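PDB 4M7S: S-adenosyl-L-methionine-dependent 2-deoxy-scyllo-inosamine dehydrogenase from Bacillus circulans, which catalyses the radical S-adenosylmethionine-dependent oxidation of 2-deoxy-scyllo-inosamine to amino-dideoxy-scyllo-inosose in butirosin biosynthesis, using two [4Fe-4S] clusters. Local coordinates for residues Y22-V27 and H60-P65; L40-M45 and T79-R84; S206-W209 and K213-S216. All blocks are in the same frame, centred on the assembly; numbering follows the deposited sequence. Where two conformers were deposited one is given.

Contact 1 of 3, residues Y22-V27 and H60-P65; sequences YCPNSV and HFYGEP. With SF4 (iron/sulfur cluster), chain C.
P24 lies over one face of the Y62 ring, the two side chains crossing at about a right angle. The proline comes down offset toward the ring rim, and its CG approaches CE1 of Y62 to 3.4 Å. C23 meets the same ring differently, from its edge: SG is 3.7 Å from CD1 of Y62, and its direction from the ring centroid is 77° off the normal, a cysteine sulfur-aromatic contact. This sulfur already has a stronger commitment, because SG binds FE3 of the cluster at 2.4 Å. With SG anti to the backbone N (chi1 -179°), the thiolate reaches the iron, and the backbone N of N25 donates a hydrogen bond to it over 3.6 Å. The site illustrates the radical SAM fold, in which C16, C20 and C23 form the CX3CX2C motif on the loop after the first strand, while the loop after strand 56-58 carries Y62-G63-E64, probably the counterpart of the GGE motif of relatives. N25 joins the two loops. Its amide plane stands 86° from the Y62 ring, and ND2 of N25 points to O of Y62 in a modelled hydrogen bond whose 2.4 Å length is doubtful. At the far end of the tyrosine, OH is hydrogen-bonded to the backbone O of F188, and F191 packs edge-to-face with its ring.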
ATOM      1  N   TYR A  22     -16.606  -3.371   8.922  1.00 40.67           N
ATOM      2  CA  TYR A  22     -15.414  -4.156   9.225  1.00 47.55           C
ATOM      3  C   TYR A  22     -14.132  -3.401   8.875  1.00 47.60           C
ATOM      4  O   TYR A  22     -13.033  -3.853   9.196  1.00 51.59           O
ATOM      5  CB  TYR A  22     -15.453  -5.512   8.511  1.00 53.11           C
ATOM      6  CG  TYR A  22     -15.825  -5.440   7.042  1.00 58.57           C
ATOM      7  CD1 TYR A  22     -14.850  -5.294   6.062  1.00 59.11           C
ATOM      8  CD2 TYR A  22     -17.153  -5.528   6.638  1.00 62.47           C
ATOM      9  CE1 TYR A  22     -15.184  -5.236   4.722  1.00 60.78           C
ATOM     10  CE2 TYR A  22     -17.499  -5.467   5.301  1.00 64.66           C
ATOM     11  CZ  TYR A  22     -16.510  -5.324   4.347  1.00 64.42           C
ATOM     12  OH  TYR A  22     -16.848  -5.266   3.012  1.00 66.76           O
ATOM     13  N   CYS A  23     -14.276  -2.246   8.223  1.00 41.48           N
ATOM     14  CA  CYS A  23     -13.122  -1.454   7.800  1.00 35.82           C
ATOM     15  C   CYS A  23     -12.817  -0.293   8.735  1.00 40.59           C
ATOM     16  O   CYS A  23     -13.730   0.421   9.153  1.00 39.54           O
ATOM     17  CB  CYS A  23     -13.336  -0.887   6.399  1.00 32.31           C
ATOM     18  SG  CYS A  23     -11.911   0.107   5.744  1.00 33.99           S
ATOM     19  N   PRO A  24     -11.522  -0.089   9.043  1.00 45.74           N
ATOM     20  CA  PRO A  24     -10.980   1.027   9.829  1.00 48.94           C
ATOM     21  C   PRO A  24     -11.613   2.382   9.522  1.00 50.23           C
ATOM     22  O   PRO A  24     -11.796   3.177  10.446  1.00 51.88           O
ATOM     23  CB  PRO A  24      -9.510   1.035   9.418  1.00 48.58           C
ATOM     24  CG  PRO A  24      -9.200  -0.419   9.248  1.00 50.52           C
ATOM     25  CD  PRO A  24     -10.469  -1.066   8.705  1.00 48.11           C
ATOM     26  N   ASN A  25     -11.919   2.646   8.253  1.00 49.64           N
ATOM     27  CA  ASN A  25     -12.709   3.817   7.882  1.00 54.75           C
ATOM     28  C   ASN A  25     -13.996   3.942   8.699  1.00 59.69           C
ATOM     29  O   ASN A  25     -14.404   5.045   9.070  1.00 60.85           O
ATOM     30  CB  ASN A  25     -13.039   3.782   6.391  1.00 55.31           C
ATOM     31  CG  ASN A  25     -11.814   3.930   5.525  1.00 56.10           C
ATOM     32  OD1 ASN A  25     -10.841   4.576   5.914  1.00 56.37           O
ATOM     33  ND2 ASN A  25     -11.850   3.331   4.341  1.00 57.51           N
ATOM     34  N   SER A  26     -14.627   2.805   8.980  1.00 62.50           N
ATOM     35  CA  SER A  26     -15.827   2.774   9.809  1.00 67.29           C
ATOM     36  C   SER A  26     -15.598   1.933  11.067  1.00 72.09           C
ATOM     37  O   SER A  26     -15.662   0.704  11.016  1.00 69.34           O
ATOM     38  CB  SER A  26     -17.009   2.215   9.016  1.00 66.41           C
ATOM     39  N   VAL A  27     -15.358   2.595  12.198  1.00 77.80           N
ATOM     40  CA  VAL A  27     -15.423   4.052  12.273  1.00 80.50           C
ATOM     41  C   VAL A  27     -14.197   4.653  12.962  1.00 80.68           C
ATOM     42  O   VAL A  27     -13.824   5.800  12.697  1.00 79.51           O
ATOM     43  CB  VAL A  27     -16.705   4.516  13.002  1.00 83.12           C
ATOM     44  N   HIS A  60      -3.883   2.784  -3.042  0.52 30.37           N
ATOM     45  CA  HIS A  60      -4.993   2.526  -2.092  0.52 31.39           C
ATOM     46  C   HIS A  60      -4.482   2.164  -0.683  0.52 33.36           C
ATOM     47  O   HIS A  60      -3.841   1.123  -0.517  0.52 38.82           O
ATOM     48  CB  HIS A  60      -5.813   1.340  -2.631  0.52 29.29           C
ATOM     49  CG  HIS A  60      -6.996   0.949  -1.790  0.52 30.68           C
ATOM     50  ND1 HIS A  60      -8.237   0.700  -2.336  0.52 31.14           N
ATOM     51  CD2 HIS A  60      -7.122   0.720  -0.460  0.52 31.95           C
ATOM     52  CE1 HIS A  60      -9.082   0.361  -1.378  0.52 32.39           C
ATOM     53  NE2 HIS A  60      -8.432   0.366  -0.230  0.52 35.46           N
ATOM     54  N   PHE A  61      -4.780   2.972   0.340  1.00 32.01           N
ATOM     55  CA  PHE A  61      -4.369   2.596   1.691  1.00 30.25           C
ATOM     56  C   PHE A  61      -5.669   2.139   2.324  1.00 31.25           C
ATOM     57  O   PHE A  61      -5.916   0.934   2.466  1.00 32.75           O
ATOM     58  CB  PHE A  61      -3.734   3.765   2.454  1.00 30.38           C
ATOM     59  CG  PHE A  61      -3.276   3.415   3.837  1.00 27.58           C
ATOM     60  CD1 PHE A  61      -2.838   2.124   4.135  1.00 27.72           C
ATOM     61  CD2 PHE A  61      -3.300   4.365   4.850  1.00 26.73           C
ATOM     62  CE1 PHE A  61      -2.432   1.785   5.411  1.00 26.88           C
ATOM     63  CE2 PHE A  61      -2.890   4.038   6.143  1.00 30.04           C
ATOM     64  CZ  PHE A  61      -2.459   2.736   6.426  1.00 29.72           C
ATOM     65  N   TYR A  62      -6.523   3.094   2.673  1.00 28.59           N
ATOM     66  CA  TYR A  62      -7.876   2.751   3.124  1.00 29.20           C
ATOM     67  C   TYR A  62      -8.907   3.646   2.448  1.00 32.14           C
ATOM     68  O   TYR A  62      -9.996   3.897   2.985  1.00 35.18           O
ATOM     69  CB  TYR A  62      -7.991   2.835   4.636  1.00 30.89           C
ATOM     70  CG  TYR A  62      -7.429   1.630   5.354  1.00 34.81           C
ATOM     71  CD1 TYR A  62      -8.208   0.501   5.574  1.00 33.88           C
ATOM     72  CD2 TYR A  62      -6.116   1.622   5.804  1.00 35.40           C
ATOM     73  CE1 TYR A  62      -7.697  -0.605   6.234  1.00 36.45           C
ATOM     74  CE2 TYR A  62      -5.591   0.521   6.463  1.00 33.76           C
ATOM     75  CZ  TYR A  62      -6.384  -0.587   6.670  1.00 38.16           C
ATOM     76  OH  TYR A  62      -5.857  -1.672   7.327  1.00 41.30           O
ATOM     77  N   GLY A  63      -8.549   4.127   1.265  1.00 32.77           N
ATOM     78  CA  GLY A  63      -9.443   4.958   0.481  1.00 33.85           C
ATOM     79  C   GLY A  63      -9.640   4.369  -0.900  1.00 31.05           C
ATOM     80  O   GLY A  63      -8.956   3.415  -1.280  1.00 31.87           O
ATOM     81  N   GLU A  64     -10.580   4.939  -1.650  1.00 25.69           N
ATOM     82  CA  GLU A  64     -10.881   4.486  -3.000  1.00 20.17           C
ATOM     83  C   GLU A  64     -10.077   5.309  -3.999  1.00 18.81           C
ATOM     84  O   GLU A  64     -10.296   6.520  -4.118  1.00 21.93           O
ATOM     85  CB  GLU A  64     -12.382   4.662  -3.270  1.00 19.49           C
ATOM     86  CG  GLU A  64     -12.791   4.333  -4.689  1.00 19.99           C
ATOM     87  CD  GLU A  64     -12.275   2.966  -5.143  1.00 22.64           C
ATOM     88  OE1 GLU A  64     -11.826   2.861  -6.307  1.00 21.59           O
ATOM     89  OE2 GLU A  64     -12.339   2.001  -4.345  1.00 23.92           O
ATOM     90  N   PRO A  65      -9.144   4.666  -4.725  1.00 20.56           N
ATOM     91  CA  PRO A  65      -8.288   5.453  -5.624  1.00 22.41           C
ATOM     92  C   PRO A  65      -9.054   6.113  -6.776  1.00 22.50           C
ATOM     93  O   PRO A  65      -8.652   7.187  -7.214  1.00 23.47           O
ATOM     94  CB  PRO A  65      -7.268   4.426  -6.152  1.00 20.47           C
ATOM     95  CG  PRO A  65      -7.936   3.082  -5.969  1.00 24.27           C
ATOM     96  CD  PRO A  65      -8.818   3.227  -4.740  1.00 23.26           C
TER
HETATM   97 FE1  SF4 C 502     -13.898   1.375   1.402  1.00 28.73          FE
HETATM   98 FE2  SF4 C 502     -15.162  -0.761   2.365  1.00 28.21          FE
HETATM   99 FE3  SF4 C 502     -12.941   0.079   3.556  1.00 31.04          FE
HETATM  100 FE4  SF4 C 502     -12.756  -1.045   1.095  1.00 32.45          FE
HETATM  101  S1  SF4 C 502     -13.396  -2.102   3.030  1.00 29.64           S
HETATM  102  S2  SF4 C 502     -11.694   0.863   1.783  1.00 32.88           S
HETATM  103  S3  SF4 C 502     -14.737  -0.351   0.140  1.00 28.53           S
HETATM  104  S4  SF4 C 502     -14.941   1.238   3.464  1.00 26.58           S

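Contact 2 of 3, residues L40-M45 and T79-R84; sequences LYKTLM and TEYIPR
Y81 lays its ring beneath the CB of M45, a selenomethionine in this crystal, in a CH-pi contact: CB is 3.8 Å from the ring centroid of Y81 and 24° off the ring normal. The contact joins helix 38-50 to the end of helix 71-81, successive helices of the parallel beta-alpha units that build the partial barrel of the radical SAM fold. The carbon is displaced toward the inner end of the ring, coming within 3.5 Å of CG of Y81. Past CB the selenomethionine turns off: CG is anti to the carbonyl carbon (chi1 -71°), and further bends lead the chain away from the tyrosine. Its SE ends 4.3 Å from CD1 of I82, where the chain has just left helical geometry. I57 of strand 56-58 touches both M45 and I82, so this part of the contact packs down onto the sheet. The backbone of M45 takes part as well, its carbonyl O lying 3.7 Å from CD1 of Y81. On the outer side the phenol runs obliquely across K42. That lysine is extended as far as CE and then bends at chi4, which directs NZ to its salt bridge with E46 rather than to the tyrosine. The phenol therefore meets the aliphatic part of the lysine, with OH of Y81 3.2 Å from CE of K42.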
ATOM      1  N   LEU A  40       3.409  16.543  -3.425  1.00 26.73           N
ATOM      2  CA  LEU A  40       3.930  15.461  -2.583  1.00 20.29           C
ATOM      3  C   LEU A  40       4.070  14.185  -3.400  1.00 19.99           C
ATOM      4  O   LEU A  40       5.043  13.437  -3.245  1.00 20.93           O
ATOM      5  CB  LEU A  40       3.044  15.217  -1.355  1.00 24.19           C
ATOM      6  CG  LEU A  40       3.564  14.155  -0.370  1.00 26.23           C
ATOM      7  CD1 LEU A  40       4.906  14.585   0.227  1.00 27.76           C
ATOM      8  CD2 LEU A  40       2.544  13.878   0.733  1.00 25.96           C
ATOM      9  N   TYR A  41       3.098  13.928  -4.269  1.00 22.25           N
ATOM     10  CA  TYR A  41       3.179  12.764  -5.135  1.00 21.74           C
ATOM     11  C   TYR A  41       4.349  12.908  -6.105  1.00 23.60           C
ATOM     12  O   TYR A  41       5.010  11.920  -6.431  1.00 22.02           O
ATOM     13  CB  TYR A  41       1.882  12.535  -5.910  1.00 21.66           C
ATOM     14  CG  TYR A  41       1.886  11.216  -6.661  1.00 20.20           C
ATOM     15  CD1 TYR A  41       1.537  10.035  -6.016  1.00 22.12           C
ATOM     16  CD2 TYR A  41       2.266  11.148  -7.998  1.00 20.12           C
ATOM     17  CE1 TYR A  41       1.551   8.827  -6.681  1.00 22.83           C
ATOM     18  CE2 TYR A  41       2.273   9.938  -8.683  1.00 21.05           C
ATOM     19  CZ  TYR A  41       1.907   8.787  -8.010  1.00 25.05           C
ATOM     20  OH  TYR A  41       1.917   7.581  -8.660  1.00 30.02           O
ATOM     21  N   LYS A  42       4.609  14.128  -6.567  1.00 22.89           N
ATOM     22  CA  LYS A  42       5.769  14.329  -7.431  1.00 24.76           C
ATOM     23  C   LYS A  42       7.098  14.029  -6.727  1.00 25.61           C
ATOM     24  O   LYS A  42       7.969  13.384  -7.317  1.00 25.96           O
ATOM     25  CB  LYS A  42       5.802  15.726  -8.066  1.00 22.58           C
ATOM     26  CG  LYS A  42       7.021  15.930  -8.967  1.00 23.98           C
ATOM     27  CD  LYS A  42       6.792  17.047  -9.980  1.00 24.84           C
ATOM     28  CE  LYS A  42       8.051  17.362 -10.790  1.00 29.64           C
ATOM     29  NZ  LYS A  42       9.179  17.781  -9.932  1.00 29.95           N
ATOM     30  N   THR A  43       7.281  14.481  -5.487  1.00 25.70           N
ATOM     31  CA  THR A  43       8.553  14.164  -4.836  1.00 24.43           C
ATOM     32  C   THR A  43       8.683  12.664  -4.570  1.00 21.66           C
ATOM     33  O   THR A  43       9.781  12.134  -4.608  1.00 24.32           O
ATOM     34  CB  THR A  43       8.926  15.021  -3.569  1.00 35.36           C
ATOM     35  OG1 THR A  43       9.122  14.176  -2.430  1.00 43.28           O
ATOM     36  CG2 THR A  43       7.905  16.058  -3.249  1.00 26.60           C
ATOM     37  N   LEU A  44       7.569  11.976  -4.328  1.00 21.38           N
ATOM     38  CA  LEU A  44       7.628  10.518  -4.199  1.00 20.04           C
ATOM     39  C   LEU A  44       8.077   9.865  -5.510  1.00 22.56           C
ATOM     40  O   LEU A  44       8.888   8.933  -5.506  1.00 22.30           O
ATOM     41  CB  LEU A  44       6.276   9.938  -3.780  1.00 14.89           C
ATOM     42  CG  LEU A  44       6.274   8.406  -3.658  1.00 23.88           C
ATOM     43  CD1 LEU A  44       7.277   7.918  -2.590  1.00 21.00           C
ATOM     44  CD2 LEU A  44       4.885   7.879  -3.351  1.00 20.62           C
HETATM   45  N   MSE A  45       7.532  10.344  -6.628  1.00 21.76           N
HETATM   46  CA  MSE A  45       7.947   9.850  -7.942  1.00 24.36           C
HETATM   47  C   MSE A  45       9.452  10.059  -8.158  1.00 21.53           C
HETATM   48  O   MSE A  45      10.141   9.182  -8.676  1.00 24.14           O
HETATM   49  CB  MSE A  45       7.147  10.538  -9.067  1.00 23.11           C
HETATM   50  CG  MSE A  45       5.668  10.111  -9.156  1.00 24.76           C
HETATM   51 SE   MSE A  45       5.454   8.176  -9.408  1.00 43.03          SE
HETATM   52  CE  MSE A  45       5.027   7.710  -7.573  1.00 24.24           C
ATOM     53  N   THR A  79       4.472   6.044 -15.137  1.00 27.96           N
ATOM     54  CA  THR A  79       5.030   5.586 -16.406  1.00 28.32           C
ATOM     55  C   THR A  79       6.241   6.435 -16.828  1.00 33.36           C
ATOM     56  O   THR A  79       7.147   5.958 -17.529  1.00 36.24           O
ATOM     57  CB  THR A  79       3.940   5.594 -17.516  1.00 36.19           C
ATOM     58  OG1 THR A  79       2.862   4.726 -17.136  1.00 36.52           O
ATOM     59  CG2 THR A  79       4.496   5.132 -18.837  1.00 36.54           C
ATOM     60  N   GLU A  80       6.260   7.694 -16.394  1.00 33.92           N
ATOM     61  CA  GLU A  80       7.353   8.607 -16.748  1.00 38.83           C
ATOM     62  C   GLU A  80       8.537   8.429 -15.814  1.00 36.25           C
ATOM     63  O   GLU A  80       9.687   8.385 -16.253  1.00 38.90           O
ATOM     64  CB  GLU A  80       6.884  10.062 -16.677  1.00 44.98           C
ATOM     65  CG  GLU A  80       6.609  10.711 -18.017  1.00 55.50           C
ATOM     66  CD  GLU A  80       7.868  11.224 -18.689  1.00 63.75           C
ATOM     67  OE1 GLU A  80       8.071  10.913 -19.882  1.00 66.42           O
ATOM     68  OE2 GLU A  80       8.649  11.945 -18.028  1.00 67.51           O
ATOM     69  N   TYR A  81       8.242   8.341 -14.521  1.00 27.49           N
ATOM     70  CA  TYR A  81       9.274   8.293 -13.492  1.00 27.80           C
ATOM     71  C   TYR A  81       9.786   6.882 -13.220  1.00 28.16           C
ATOM     72  O   TYR A  81      10.988   6.678 -13.040  1.00 29.80           O
ATOM     73  CB  TYR A  81       8.764   8.927 -12.190  1.00 24.69           C
ATOM     74  CG  TYR A  81       8.816  10.443 -12.187  1.00 25.48           C
ATOM     75  CD1 TYR A  81       9.979  11.113 -11.839  1.00 26.66           C
ATOM     76  CD2 TYR A  81       7.705  11.199 -12.554  1.00 29.60           C
ATOM     77  CE1 TYR A  81      10.036  12.492 -11.830  1.00 30.59           C
ATOM     78  CE2 TYR A  81       7.751  12.578 -12.561  1.00 31.76           C
ATOM     79  CZ  TYR A  81       8.918  13.220 -12.193  1.00 32.29           C
ATOM     80  OH  TYR A  81       8.965  14.596 -12.195  1.00 34.86           O
ATOM     81  N   ILE A  82       8.875   5.916 -13.180  1.00 27.61           N
ATOM     82  CA  ILE A  82       9.233   4.538 -12.846  1.00 28.17           C
ATOM     83  C   ILE A  82       8.625   3.526 -13.834  1.00 29.23           C
ATOM     84  O   ILE A  82       7.796   2.698 -13.458  1.00 30.88           O
ATOM     85  CB  ILE A  82       8.840   4.202 -11.384  1.00 27.33           C
ATOM     86  CG1 ILE A  82       7.377   4.563 -11.113  1.00 25.79           C
ATOM     87  CG2 ILE A  82       9.720   4.972 -10.399  1.00 23.03           C
ATOM     88  CD1 ILE A  82       6.898   4.185  -9.695  1.00 27.53           C
ATOM     89  N   PRO A  83       9.046   3.591 -15.110  1.00 29.95           N
ATOM     90  CA  PRO A  83       8.417   2.767 -16.148  1.00 33.26           C
ATOM     91  C   PRO A  83       8.644   1.258 -15.959  1.00 35.61           C
ATOM     92  O   PRO A  83       7.899   0.466 -16.541  1.00 38.18           O
ATOM     93  CB  PRO A  83       9.084   3.259 -17.444  1.00 35.65           C
ATOM     94  CG  PRO A  83      10.389   3.840 -17.012  1.00 37.81           C
ATOM     95  CD  PRO A  83      10.140   4.423 -15.645  1.00 33.26           C
ATOM     96  N   ARG A  84       9.646   0.872 -15.169  1.00 34.12           N
ATOM     97  CA  ARG A  84       9.851  -0.541 -14.828  1.00 35.74           C
ATOM     98  C   ARG A  84       8.864  -1.039 -13.758  1.00 30.74           C
ATOM     99  O   ARG A  84       8.637  -2.240 -13.630  1.00 35.24           O
ATOM    100  CB  ARG A  84      11.271  -0.794 -14.316  1.00 38.69           C
ATOM    101  CG  ARG A  84      12.393  -0.376 -15.240  1.00 47.81           C
ATOM    102  CD  ARG A  84      13.751  -0.666 -14.586  1.00 52.89           C
ATOM    103  NE  ARG A  84      13.988  -2.102 -14.423  1.00 58.89           N
ATOM    104  CZ  ARG A  84      14.632  -2.654 -13.396  1.00 60.73           C
ATOM    105  NH1 ARG A  84      15.107  -1.898 -12.410  1.00 58.48           N
ATOM    106  NH2 ARG A  84      14.792  -3.972 -13.350  1.00 63.11           N
TER

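Contact 3 of 3, residues S206-W209 and K213-S216; sequences SDIW and KFTS
F214, near the start of helix 212-222, reaches back to I208 and W209 at the end of helix 205-209, across a tight turn in the SPASM-family iron-sulfur cluster-binding region, which here holds a single auxiliary cluster. Its CB sits beside the last carbonyl groups of the first helix, 3.4 Å from O of I208 and 3.5 Å from O of W209. CG remains close to both oxygens. Along one side of the ring, CD2 lies 3.6 Å from O of I208, which approaches at the ring edge near its plane, and the CG2 methyl of I208 adds a looser apolar contact with the same ring atom. Farther out the company changes from carbonyls to an indole: CE2 is 3.6 Å from CE3 of W209, and CE3 lies over one face of the phenyl ring, offset toward the rim. On the same face, CE1 of F214, at the other ring edge, is 3.8 Å from CZ3 of W209. The F214 and W209 rings are inclined by 58°, with the phenyl centroid 4.7 Å from that of the indole six-membered ring, an oblique aromatic pair. W209 leaves its helix with CB pointing away from F214, yet its CG is anti to the backbone N (chi1 -177°) and the benzo part of the indole comes back over the phenylalanine. Elsewhere NE1 is hydrogen-bonded to O of K3, F5 packs edge-to-face, and R218 makes a cation-pi contact while its NH2 bonds to O of W209. V184 of strand 183-185 touches both I208 and F214. The tip of the phenylalanine makes the closest ring-to-ring approach, CZ of F214 lying 3.4 Å from CZ3 of W209.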
ATOM      1  N   SER A 206      14.232   6.094   0.680  1.00 22.65           N
ATOM      2  CA  SER A 206      15.249   5.070   0.831  1.00 27.76           C
ATOM      3  C   SER A 206      15.915   5.195   2.194  1.00 28.89           C
ATOM      4  O   SER A 206      16.279   4.191   2.815  1.00 30.62           O
ATOM      5  CB  SER A 206      16.309   5.190  -0.261  1.00 31.24           C
ATOM      6  OG  SER A 206      17.314   4.213  -0.071  1.00 31.65           O
ATOM      7  N   ASP A 207      16.108   6.435   2.640  1.00 31.67           N
ATOM      8  CA  ASP A 207      16.727   6.691   3.939  1.00 33.02           C
ATOM      9  C   ASP A 207      15.791   6.302   5.083  1.00 28.87           C
ATOM     10  O   ASP A 207      16.240   5.878   6.145  1.00 30.89           O
ATOM     11  CB  ASP A 207      17.119   8.163   4.064  1.00 37.02           C
ATOM     12  CG  ASP A 207      18.244   8.548   3.122  1.00 42.91           C
ATOM     13  OD1 ASP A 207      19.117   7.698   2.850  1.00 47.33           O
ATOM     14  OD2 ASP A 207      18.253   9.705   2.660  1.00 42.80           O
ATOM     15  N   ILE A 208      14.491   6.475   4.865  1.00 24.70           N
ATOM     16  CA  ILE A 208      13.498   6.056   5.840  1.00 27.59           C
ATOM     17  C   ILE A 208      13.484   4.533   5.922  1.00 27.59           C
ATOM     18  O   ILE A 208      13.567   3.956   7.006  1.00 28.91           O
ATOM     19  CB  ILE A 208      12.101   6.580   5.456  1.00 24.98           C
ATOM     20  CG1 ILE A 208      12.071   8.112   5.553  1.00 26.48           C
ATOM     21  CG2 ILE A 208      11.021   5.962   6.335  1.00 23.21           C
ATOM     22  CD1 ILE A 208      10.848   8.734   4.888  1.00 27.09           C
ATOM     23  N   TRP A 209      13.393   3.894   4.760  1.00 26.86           N
ATOM     24  CA  TRP A 209      13.419   2.443   4.646  1.00 25.73           C
ATOM     25  C   TRP A 209      14.616   1.824   5.362  1.00 28.06           C
ATOM     26  O   TRP A 209      14.507   0.745   5.954  1.00 28.33           O
ATOM     27  CB  TRP A 209      13.422   2.039   3.164  1.00 26.03           C
ATOM     28  CG  TRP A 209      13.386   0.549   2.946  1.00 24.50           C
ATOM     29  CD1 TRP A 209      14.428  -0.260   2.568  1.00 28.12           C
ATOM     30  CD2 TRP A 209      12.252  -0.302   3.105  1.00 24.44           C
ATOM     31  NE1 TRP A 209      14.000  -1.562   2.479  1.00 30.03           N
ATOM     32  CE2 TRP A 209      12.669  -1.614   2.807  1.00 29.62           C
ATOM     33  CE3 TRP A 209      10.921  -0.082   3.486  1.00 24.11           C
ATOM     34  CZ2 TRP A 209      11.796  -2.704   2.872  1.00 30.52           C
ATOM     35  CZ3 TRP A 209      10.061  -1.155   3.542  1.00 25.48           C
ATOM     36  CH2 TRP A 209      10.504  -2.456   3.242  1.00 26.24           C
ATOM     37  N   LYS A 213      15.011   2.648  12.989  1.00 36.19           N
ATOM     38  CA  LYS A 213      13.684   2.228  13.431  1.00 38.24           C
ATOM     39  C   LYS A 213      13.051   1.203  12.484  1.00 37.06           C
ATOM     40  O   LYS A 213      12.512   0.183  12.925  1.00 39.08           O
ATOM     41  CB  LYS A 213      12.770   3.445  13.600  1.00 38.56           C
ATOM     42  CG  LYS A 213      11.476   3.177  14.364  1.00 41.64           C
ATOM     43  CD  LYS A 213      10.618   4.441  14.414  1.00 45.87           C
ATOM     44  CE  LYS A 213       9.211   4.159  14.920  1.00 48.10           C
ATOM     45  NZ  LYS A 213       8.429   5.415  15.081  1.00 50.43           N
ATOM     46  N   PHE A 214      13.123   1.469  11.184  1.00 31.55           N
ATOM     47  CA  PHE A 214      12.548   0.566  10.194  1.00 30.94           C
ATOM     48  C   PHE A 214      13.356  -0.731  10.131  1.00 31.42           C
ATOM     49  O   PHE A 214      12.795  -1.822  10.088  1.00 31.27           O
ATOM     50  CB  PHE A 214      12.510   1.236   8.820  1.00 31.43           C
ATOM     51  CG  PHE A 214      11.297   0.881   7.998  1.00 30.58           C
ATOM     52  CD1 PHE A 214      10.731  -0.389   8.066  1.00 28.75           C
ATOM     53  CD2 PHE A 214      10.715   1.820   7.170  1.00 29.46           C
ATOM     54  CE1 PHE A 214       9.618  -0.718   7.303  1.00 26.05           C
ATOM     55  CE2 PHE A 214       9.581   1.516   6.408  1.00 26.66           C
ATOM     56  CZ  PHE A 214       9.033   0.250   6.468  1.00 25.99           C
ATOM     57  N   THR A 215      14.679  -0.600  10.136  1.00 32.47           N
ATOM     58  CA  THR A 215      15.572  -1.753  10.058  1.00 32.67           C
ATOM     59  C   THR A 215      15.408  -2.718  11.231  1.00 36.21           C
ATOM     60  O   THR A 215      15.329  -3.936  11.044  1.00 37.25           O
ATOM     61  CB  THR A 215      17.035  -1.295   9.942  1.00 32.82           C
ATOM     62  OG1 THR A 215      17.178  -0.527   8.737  1.00 37.63           O
ATOM     63  CG2 THR A 215      17.973  -2.485   9.908  1.00 35.03           C
ATOM     64  N   SER A 216      15.360  -2.180  12.443  1.00 35.69           N
ATOM     65  CA  SER A 216      15.199  -3.038  13.608  1.00 37.90           C
ATOM     66  C   SER A 216      13.791  -3.633  13.638  1.00 33.09           C
ATOM     67  O   SER A 216      13.607  -4.776  14.051  1.00 34.05           O
ATOM     68  CB  SER A 216      15.506  -2.282  14.901  1.00 44.16           C
ATOM     69  OG  SER A 216      14.615  -1.206  15.089  1.00 49.08           O
TER

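Overall arrangement
Contacts 1 and 2 fall in the radical SAM region, contact 3 in the region of the second cluster. The segments of the first two alternate along the chain: contact 1 joins loops that follow strands 7-10 and 56-58, while contact 2 joins the helices that come after those loops. Their centres are 24 Å apart and their nearest atoms about 9 Å, without touching; contact 2 lies away from the cluster sites. Contact 3 follows later in the chain, its centre 21 Å from that of contact 2 and, across the chain's centre, 26 Å from that of contact 1. There the F214 side chain comes within about 8 Å of the second cluster, whereas the side chain of Y62 in contact 1 is about 9 Å from it.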